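Local structure of tyrosine--tRNA ligase (2CYC) at residues D129-N140 with V200-P208. The protein catalyses the ATP-dependent attachment of tyrosine to tRNA(Tyr), by way of a tyrosyl-adenylate intermediate. Sequence-based numbering, arbitrary orientation.
Sequences DYWQTVIDISKN and VAQKLRYHP
Segment 200-208, the end of helix 191-200 and the loop after it, runs along helix 128-138 in the opposite chain direction, bringing the CA atoms of Thr133 and Tyr206 to 6.2 Å and those of Asn140 and Val200 to 6.6 Å. Gln132 lies flat over one face of the Tyr206 ring: CG anti to the backbone N (chi1 177°) and an extended chain carry the amide across it, the planes 13° apart and NE2 3.4 Å from Tyr206 CZ. The CB of Arg205 lies against the opposite face, near its rim. One turn on, Asp136 OD2 accepts the backbone N-H of Arg205 through its syn lone pair, an almost straight bond of 2.7 Å. A water joins this same oxygen to Thr133 OG1 and the backbone N of His207. These contacts fasten the link between helix 191-200 and strand 209-211 to a helix at the dimer interface of the class I catalytic domain, where Trp131 stacks on its counterpart in the second subunit. Replacing Tyr206 by an alanine would probably leave the Gln132 amide without the ring it stacks on and freer to turn. Thr133 OG1 and His207 ND1 share a short hydrogen bond of 2.5 Å in the imidazole plane, while a water bridges His207 NE2 to Asp129 OD2; Asp129 OD1 is hydrogen-bonded to Tyr178 OH. Deeper in, Ile137 CG1 packs 3.9 Å from Leu204 CD1, and Leu204 also touches Phe177 of helix 164-178.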
loop_
_atom_site.group_PDB
_atom_site.type_symbol
_atom_site.label_atom_id
_atom_site.label_comp_id
_atom_site.label_asym_id
_atom_site.label_seq_id
_atom_site.Cartn_x
_atom_site.Cartn_y
_atom_site.Cartn_z
ATOM N N ASP A 129 9.781 4.323 8.548
ATOM C CA ASP A 129 9.246 5.682 8.626
ATOM C C ASP A 129 8.918 6.202 7.221
ATOM O O ASP A 129 8.104 7.112 7.053
ATOM C CB ASP A 129 10.221 6.608 9.373
ATOM C CG ASP A 129 11.548 6.760 8.672
ATOM O OD1 ASP A 129 11.925 5.870 7.885
ATOM O OD2 ASP A 129 12.233 7.775 8.926
ATOM N N TYR A 130 9.545 5.601 6.214
ATOM C CA TYR A 130 9.263 5.942 4.830
ATOM C C TYR A 130 7.839 5.436 4.550
ATOM O O TYR A 130 7.000 6.143 3.978
ATOM C CB TYR A 130 10.234 5.225 3.894
ATOM C CG TYR A 130 9.745 5.156 2.459
ATOM C CD1 TYR A 130 10.015 6.187 1.554
ATOM C CD2 TYR A 130 8.984 4.068 2.012
ATOM C CE1 TYR A 130 9.542 6.141 0.243
ATOM C CE2 TYR A 130 8.507 4.017 0.707
ATOM C CZ TYR A 130 8.791 5.053 -0.172
ATOM O OH TYR A 130 8.334 4.985 -1.470
ATOM N N TRP A 131 7.569 4.204 4.969
ATOM C CA TRP A 131 6.253 3.608 4.746
ATOM C C TRP A 131 5.148 4.287 5.541
ATOM O O TRP A 131 3.973 4.281 5.136
ATOM C CB TRP A 131 6.309 2.102 5.020
ATOM C CG TRP A 131 7.114 1.417 3.947
ATOM C CD1 TRP A 131 8.460 1.158 3.959
ATOM C CD2 TRP A 131 6.657 1.082 2.633
ATOM N NE1 TRP A 131 8.867 0.693 2.725
ATOM C CE2 TRP A 131 7.779 0.639 1.894
ATOM C CE3 TRP A 131 5.410 1.121 2.006
ATOM C CZ2 TRP A 131 7.684 0.238 0.558
ATOM C CZ3 TRP A 131 5.318 0.720 0.671
ATOM C CH2 TRP A 131 6.447 0.286 -0.034
ATOM N N GLN A 132 5.512 4.895 6.663
ATOM C CA GLN A 132 4.510 5.594 7.445
ATOM C C GLN A 132 4.039 6.768 6.583
ATOM O O GLN A 132 2.870 7.152 6.607
ATOM C CB GLN A 132 5.104 6.092 8.753
ATOM C CG GLN A 132 4.117 6.901 9.602
ATOM C CD GLN A 132 4.645 7.196 10.993
ATOM O OE1 GLN A 132 5.825 7.506 11.169
ATOM N NE2 GLN A 132 3.770 7.112 11.990
ATOM N N THR A 133 4.958 7.323 5.804
ATOM C CA THR A 133 4.625 8.434 4.923
ATOM C C THR A 133 3.862 7.927 3.692
ATOM O O THR A 133 3.032 8.642 3.138
ATOM C CB THR A 133 5.902 9.238 4.567
ATOM O OG1 THR A 133 6.137 10.186 5.617
ATOM C CG2 THR A 133 5.768 9.973 3.234
ATOM N N VAL A 134 4.112 6.692 3.272
ATOM C CA VAL A 134 3.344 6.148 2.153
ATOM C C VAL A 134 1.880 6.118 2.632
ATOM O O VAL A 134 0.957 6.480 1.892
ATOM C CB VAL A 134 3.771 4.705 1.781
ATOM C CG1 VAL A 134 2.708 4.075 0.887
ATOM C CG2 VAL A 134 5.129 4.719 1.041
ATOM N N ILE A 135 1.683 5.694 3.881
ATOM C CA ILE A 135 0.345 5.626 4.472
ATOM C C ILE A 135 -0.261 7.029 4.600
ATOM O O ILE A 135 -1.407 7.258 4.219
ATOM C CB ILE A 135 0.368 5.005 5.892
ATOM C CG1 ILE A 135 0.857 3.556 5.837
ATOM C CG2 ILE A 135 -1.028 5.068 6.512
ATOM C CD1 ILE A 135 0.014 2.667 4.972
ATOM N N ASP A 136 0.517 7.956 5.152
ATOM C CA ASP A 136 0.067 9.331 5.352
ATOM C C ASP A 136 -0.456 9.933 4.050
ATOM O O ASP A 136 -1.511 10.572 4.015
ATOM C CB ASP A 136 1.223 10.174 5.897
ATOM C CG ASP A 136 0.789 11.572 6.296
ATOM O OD1 ASP A 136 -0.369 11.734 6.744
ATOM O OD2 ASP A 136 1.617 12.502 6.180
ATOM N N ILE A 137 0.303 9.733 2.980
ATOM C CA ILE A 137 -0.081 10.217 1.669
ATOM C C ILE A 137 -1.344 9.484 1.195
ATOM O O ILE A 137 -2.291 10.102 0.699
ATOM C CB ILE A 137 1.057 9.966 0.662
ATOM C CG1 ILE A 137 2.218 10.922 0.948
ATOM C CG2 ILE A 137 0.541 10.103 -0.770
ATOM C CD1 ILE A 137 3.564 10.451 0.352
ATOM N N SER A 138 -1.353 8.165 1.355
ATOM C CA SER A 138 -2.481 7.356 0.912
ATOM C C SER A 138 -3.802 7.732 1.564
ATOM O O SER A 138 -4.867 7.451 1.015
ATOM C CB SER A 138 -2.180 5.880 1.136
ATOM O OG SER A 138 -1.118 5.483 0.291
ATOM N N LYS A 139 -3.730 8.359 2.735
ATOM C CA LYS A 139 -4.930 8.809 3.434
ATOM C C LYS A 139 -5.540 10.017 2.721
ATOM O O LYS A 139 -6.713 10.325 2.918
ATOM C CB LYS A 139 -4.604 9.240 4.864
ATOM C CG LYS A 139 -4.470 8.134 5.877
ATOM C CD LYS A 139 -4.061 8.733 7.215
ATOM C CE LYS A 139 -4.886 8.186 8.359
ATOM N NZ LYS A 139 -6.328 8.522 8.234
ATOM N N ASN A 140 -4.747 10.698 1.892
ATOM C CA ASN A 140 -5.229 11.892 1.189
ATOM C C ASN A 140 -5.477 11.697 -0.292
ATOM O O ASN A 140 -5.626 12.670 -1.023
ATOM C CB ASN A 140 -4.238 13.046 1.363
ATOM C CG ASN A 140 -4.061 13.439 2.813
ATOM O OD1 ASN A 140 -3.152 12.964 3.495
ATOM N ND2 ASN A 140 -4.943 14.298 3.299
ATOM N N VAL A 200 -1.153 16.992 -2.265
ATOM C CA VAL A 200 -1.044 16.561 -0.871
ATOM C C VAL A 200 0.106 17.171 -0.072
ATOM O O VAL A 200 0.178 16.977 1.144
ATOM C CB VAL A 200 -0.895 15.015 -0.772
ATOM C CG1 VAL A 200 -2.031 14.318 -1.548
ATOM C CG2 VAL A 200 0.487 14.586 -1.309
ATOM N N ALA A 201 0.999 17.898 -0.742
ATOM C CA ALA A 201 2.179 18.464 -0.073
ATOM C C ALA A 201 1.961 19.113 1.290
ATOM O O ALA A 201 2.665 18.807 2.256
ATOM C CB ALA A 201 2.877 19.466 -0.996
ATOM N N GLN A 202 1.000 20.024 1.363
ATOM C CA GLN A 202 0.750 20.737 2.597
ATOM C C GLN A 202 -0.109 20.004 3.612
ATOM O O GLN A 202 -0.342 20.506 4.707
ATOM C CB GLN A 202 0.165 22.107 2.264
ATOM C CG GLN A 202 1.141 22.948 1.441
ATOM C CD GLN A 202 0.626 24.343 1.133
ATOM O OE1 GLN A 202 1.381 25.309 1.176
ATOM N NE2 GLN A 202 -0.651 24.450 0.807
ATOM N N LYS A 203 -0.559 18.804 3.259
ATOM C CA LYS A 203 -1.374 18.006 4.169
ATOM C C LYS A 203 -0.548 16.941 4.889
ATOM O O LYS A 203 -1.035 16.304 5.823
ATOM C CB LYS A 203 -2.491 17.305 3.404
ATOM C CG LYS A 203 -3.328 18.232 2.547
ATOM C CD LYS A 203 -4.426 17.455 1.842
ATOM C CE LYS A 203 -5.209 18.346 0.894
ATOM N NZ LYS A 203 -6.330 17.597 0.273
ATOM N N LEU A 204 0.692 16.742 4.441
ATOM C CA LEU A 204 1.584 15.728 5.020
ATOM C C LEU A 204 2.026 16.007 6.450
ATOM O O LEU A 204 2.388 17.134 6.801
ATOM C CB LEU A 204 2.810 15.558 4.124
ATOM C CG LEU A 204 2.708 14.431 3.098
ATOM C CD1 LEU A 204 1.334 14.382 2.458
ATOM C CD2 LEU A 204 3.789 14.607 2.074
ATOM N N ARG A 205 2.017 14.964 7.271
ATOM C CA ARG A 205 2.395 15.111 8.667
ATOM C C ARG A 205 3.827 14.704 8.993
ATOM O O ARG A 205 4.472 15.338 9.818
ATOM C CB ARG A 205 1.452 14.309 9.569
ATOM C CG ARG A 205 1.538 14.736 11.024
ATOM C CD ARG A 205 0.996 13.678 11.978
ATOM N NE ARG A 205 0.542 14.260 13.239
ATOM C CZ ARG A 205 -0.541 15.026 13.359
ATOM N NH1 ARG A 205 -1.284 15.302 12.292
ATOM N NH2 ARG A 205 -0.886 15.516 14.543
ATOM N N TYR A 206 4.336 13.656 8.356
ATOM C CA TYR A 206 5.683 13.198 8.680
ATOM C C TYR A 206 6.791 13.699 7.773
ATOM O O TYR A 206 7.903 13.973 8.238
ATOM C CB TYR A 206 5.700 11.672 8.750
ATOM C CG TYR A 206 4.648 11.148 9.697
ATOM C CD1 TYR A 206 3.402 10.750 9.228
ATOM C CD2 TYR A 206 4.879 11.115 11.078
ATOM C CE1 TYR A 206 2.403 10.329 10.099
ATOM C CE2 TYR A 206 3.880 10.697 11.966
ATOM C CZ TYR A 206 2.647 10.307 11.467
ATOM O OH TYR A 206 1.661 9.895 12.330
ATOM N N HIS A 207 6.509 13.822 6.481
ATOM C CA HIS A 207 7.538 14.327 5.591
ATOM C C HIS A 207 7.162 15.514 4.715
ATOM O O HIS A 207 7.410 15.521 3.512
ATOM C CB HIS A 207 8.130 13.194 4.749
ATOM C CG HIS A 207 8.958 12.242 5.553
ATOM N ND1 HIS A 207 8.419 11.147 6.195
ATOM C CD2 HIS A 207 10.264 12.282 5.909
ATOM C CE1 HIS A 207 9.358 10.553 6.913
ATOM N NE2 HIS A 207 10.487 11.224 6.757
ATOM N N PRO A 208 6.531 16.533 5.311
ATOM C CA PRO A 208 6.199 17.683 4.467
ATOM C C PRO A 208 7.541 18.382 4.215
ATOM O O PRO A 208 8.540 18.046 4.839
ATOM C CB PRO A 208 5.280 18.520 5.358
ATOM C CG PRO A 208 5.788 18.210 6.759
ATOM C CD PRO A 208 6.007 16.698 6.681
HETATM O O HOH W 1 12.632 10.354 8.160
HETATM O O HOH W 2 4.135 12.492 5.563
HETATM O O HOH W 3 -2.129 13.835 6.208
HETATM O O HOH W 4 -5.146 15.602 -1.235
#